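Local coordinates for protein Afp2 (Serratia entomophila, PDB 6RBN) that probably forms part of the contractile sheath around the inner tube of the anti-feeding prophage, a phage-tail-like injection system, at residues K265-L270 with A285-Y290. Residues are numbered along the deposited sequence; the frame is centred on the assembly and turned at random.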
ATOM      1  N   LYS C 265       8.846   7.690 -71.524  1.00 66.32           N
ATOM      2  CA  LYS C 265       7.401   7.633 -71.350  1.00 66.32           C
ATOM      3  C   LYS C 265       7.029   7.287 -69.916  1.00 66.32           C
ATOM      4  O   LYS C 265       5.970   7.701 -69.433  1.00 66.32           O
ATOM      5  CB  LYS C 265       6.781   6.622 -72.311  1.00 66.32           C
ATOM      6  CG  LYS C 265       6.646   7.116 -73.742  1.00 66.32           C
ATOM      7  CD  LYS C 265       6.225   6.007 -74.698  1.00 66.32           C
ATOM      8  CE  LYS C 265       4.714   5.916 -74.862  1.00 66.32           C
ATOM      9  NZ  LYS C 265       4.017   5.334 -73.682  1.00 66.32           N
ATOM     10  N   SER C 266       7.884   6.540 -69.224  1.00 65.23           N
ATOM     11  CA  SER C 266       7.606   6.171 -67.844  1.00 65.23           C
ATOM     12  C   SER C 266       8.044   7.248 -66.867  1.00 65.23           C
ATOM     13  O   SER C 266       7.455   7.375 -65.790  1.00 65.23           O
ATOM     14  CB  SER C 266       8.294   4.853 -67.505  1.00 65.23           C
ATOM     15  OG  SER C 266       8.073   4.503 -66.153  1.00 65.23           O
ATOM     16  N   LEU C 267       9.066   8.025 -67.211  1.00 62.49           N
ATOM     17  CA  LEU C 267       9.571   9.059 -66.322  1.00 62.49           C
ATOM     18  C   LEU C 267       8.933  10.421 -66.558  1.00 62.49           C
ATOM     19  O   LEU C 267       9.254  11.361 -65.828  1.00 62.49           O
ATOM     20  CB  LEU C 267      11.090   9.184 -66.448  1.00 62.49           C
ATOM     21  CG  LEU C 267      11.914   7.981 -65.991  1.00 62.49           C
ATOM     22  CD1 LEU C 267      13.392   8.259 -66.164  1.00 62.49           C
ATOM     23  CD2 LEU C 267      11.595   7.622 -64.560  1.00 62.49           C
ATOM     24  N   ASN C 268       8.049  10.561 -67.547  1.00 64.15           N
ATOM     25  CA  ASN C 268       7.294  11.803 -67.671  1.00 64.15           C
ATOM     26  C   ASN C 268       6.236  11.942 -66.592  1.00 64.15           C
ATOM     27  O   ASN C 268       5.784  13.058 -66.328  1.00 64.15           O
ATOM     28  CB  ASN C 268       6.634  11.921 -69.042  1.00 64.15           C
ATOM     29  CG  ASN C 268       7.594  12.367 -70.120  1.00 64.15           C
ATOM     30  OD1 ASN C 268       8.433  13.236 -69.902  1.00 64.15           O
ATOM     31  ND2 ASN C 268       7.471  11.773 -71.297  1.00 64.15           N
ATOM     32  N   LYS C 269       5.828  10.843 -65.966  1.00 66.08           N
ATOM     33  CA  LYS C 269       4.914  10.921 -64.841  1.00 66.08           C
ATOM     34  C   LYS C 269       5.616  11.247 -63.530  1.00 66.08           C
ATOM     35  O   LYS C 269       4.940  11.422 -62.514  1.00 66.08           O
ATOM     36  CB  LYS C 269       4.136   9.613 -64.712  1.00 66.08           C
ATOM     37  CG  LYS C 269       3.217   9.348 -65.888  1.00 66.08           C
ATOM     38  CD  LYS C 269       2.374   8.109 -65.670  1.00 66.08           C
ATOM     39  CE  LYS C 269       3.202   6.851 -65.797  1.00 66.08           C
ATOM     40  NZ  LYS C 269       3.675   6.664 -67.193  1.00 66.08           N
ATOM     41  N   LEU C 270       6.944  11.333 -63.530  1.00 64.47           N
ATOM     42  CA  LEU C 270       7.706  11.744 -62.361  1.00 64.47           C
ATOM     43  C   LEU C 270       8.327  13.123 -62.531  1.00 64.47           C
ATOM     44  O   LEU C 270       9.170  13.519 -61.721  1.00 64.47           O
ATOM     45  CB  LEU C 270       8.794  10.717 -62.049  1.00 64.47           C
ATOM     46  CG  LEU C 270       8.267   9.359 -61.595  1.00 64.47           C
ATOM     47  CD1 LEU C 270       9.405   8.381 -61.412  1.00 64.47           C
ATOM     48  CD2 LEU C 270       7.479   9.515 -60.316  1.00 64.47           C
ATOM     49  N   ALA C 285      14.260   2.878 -59.571  1.00 61.04           N
ATOM     50  CA  ALA C 285      13.555   1.614 -59.455  1.00 61.04           C
ATOM     51  C   ALA C 285      12.467   1.458 -60.499  1.00 61.04           C
ATOM     52  O   ALA C 285      12.033   0.331 -60.759  1.00 61.04           O
ATOM     53  CB  ALA C 285      12.950   1.470 -58.066  1.00 61.04           C
ATOM     54  N   ALA C 286      12.016   2.559 -61.097  1.00 61.70           N
ATOM     55  CA  ALA C 286      11.151   2.485 -62.262  1.00 61.70           C
ATOM     56  C   ALA C 286      11.918   2.093 -63.512  1.00 61.70           C
ATOM     57  O   ALA C 286      11.308   1.617 -64.473  1.00 61.70           O
ATOM     58  CB  ALA C 286      10.453   3.823 -62.487  1.00 61.70           C
ATOM     59  N   VAL C 287      13.232   2.283 -63.520  1.00 61.48           N
ATOM     60  CA  VAL C 287      14.057   1.874 -64.649  1.00 61.48           C
ATOM     61  C   VAL C 287      14.541   0.440 -64.480  1.00 61.48           C
ATOM     62  O   VAL C 287      14.550  -0.332 -65.441  1.00 61.48           O
ATOM     63  CB  VAL C 287      15.231   2.856 -64.815  1.00 61.48           C
ATOM     64  CG1 VAL C 287      16.079   2.470 -65.993  1.00 61.48           C
ATOM     65  CG2 VAL C 287      14.719   4.266 -64.985  1.00 61.48           C
ATOM     66  N   ASP C 288      14.930   0.061 -63.256  1.00 64.70           N
ATOM     67  CA  ASP C 288      15.333  -1.317 -62.987  1.00 64.70           C
ATOM     68  C   ASP C 288      14.180  -2.295 -63.155  1.00 64.70           C
ATOM     69  O   ASP C 288      14.408  -3.457 -63.497  1.00 64.70           O
ATOM     70  CB  ASP C 288      15.902  -1.449 -61.578  1.00 64.70           C
ATOM     71  CG  ASP C 288      17.286  -0.872 -61.452  1.00 64.70           C
ATOM     72  OD1 ASP C 288      18.019  -0.869 -62.459  1.00 64.70           O
ATOM     73  OD2 ASP C 288      17.652  -0.442 -60.341  1.00 64.70           O
ATOM     74  N   SER C 289      12.944  -1.858 -62.911  1.00 64.80           N
ATOM     75  CA  SER C 289      11.806  -2.728 -63.173  1.00 64.80           C
ATOM     76  C   SER C 289      11.559  -2.875 -64.665  1.00 64.80           C
ATOM     77  O   SER C 289      11.129  -3.940 -65.117  1.00 64.80           O
ATOM     78  CB  SER C 289      10.553  -2.194 -62.485  1.00 64.80           C
ATOM     79  OG  SER C 289      10.111  -0.999 -63.096  1.00 64.80           O
ATOM     80  N   TYR C 290      11.825  -1.824 -65.442  1.00 64.00           N
ATOM     81  CA  TYR C 290      11.679  -1.917 -66.890  1.00 64.00           C
ATOM     82  C   TYR C 290      12.787  -2.762 -67.499  1.00 64.00           C
ATOM     83  O   TYR C 290      12.529  -3.624 -68.345  1.00 64.00           O
ATOM     84  CB  TYR C 290      11.666  -0.524 -67.515  1.00 64.00           C
ATOM     85  CG  TYR C 290      11.580  -0.558 -69.023  1.00 64.00           C
ATOM     86  CD1 TYR C 290      10.394  -0.884 -69.660  1.00 64.00           C
ATOM     87  CD2 TYR C 290      12.689  -0.272 -69.809  1.00 64.00           C
ATOM     88  CE1 TYR C 290      10.312  -0.925 -71.035  1.00 64.00           C
ATOM     89  CE2 TYR C 290      12.616  -0.314 -71.183  1.00 64.00           C
ATOM     90  CZ  TYR C 290      11.426  -0.639 -71.789  1.00 64.00           C
ATOM     91  OH  TYR C 290      11.345  -0.683 -73.158  1.00 64.00           O
TER
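Ser266 and Ala286 mark the nearest backbone approach between a weakly bonded part of helix 250-267 and the middle of helix 277-295, with their CA atoms 7.6 Å apart. Both residues direct CB at the opposing segment, and Ser266 OG comes to 4.4 Å from Ala286 CB. That is a loose approach, not a bond, and no hydrogen bond crosses between the segments.

Leu267 supplies the apolar part by splitting its branches between two partners: CD2 lies 4.5 Å from Ala286 CB, while CD1 reaches Val287 CG2 at 4.4 Å. Its CB leaves the backbone alongside the second helix rather than facing it; chi1 of -65° places CG, and chi2 of -180° sets CD1 anti to CA, giving CD1 to Val287 and CD2 to Ala286. The small side chain of Ala286 thus meets a serine hydroxyl and a leucine methyl. Only 129 Å² is buried in total, the mark of a light contact.

A weak Leu270 N to Leu267 O bond, 3.3 Å, lies within the first segment. Lys269 curls back, its NZ forming a weak hydrogen bond with Lys265 O. Lys265 NZ makes a salt bridge to Asp327 OD2 of a neighbouring Afp3 chain, on whose Leu443 Leu267 packs.

Within the sheath C-terminal domain, the contact joins two helices consecutive in the chain, antiparallel where they meet and linked by a short connection that carries strand 273-274. Leu267 also packs on Val283 of helix 277-295, and Val287 extends the apolar seam onto Ile263 of helix 250-267 and Val311 of strand 309-312.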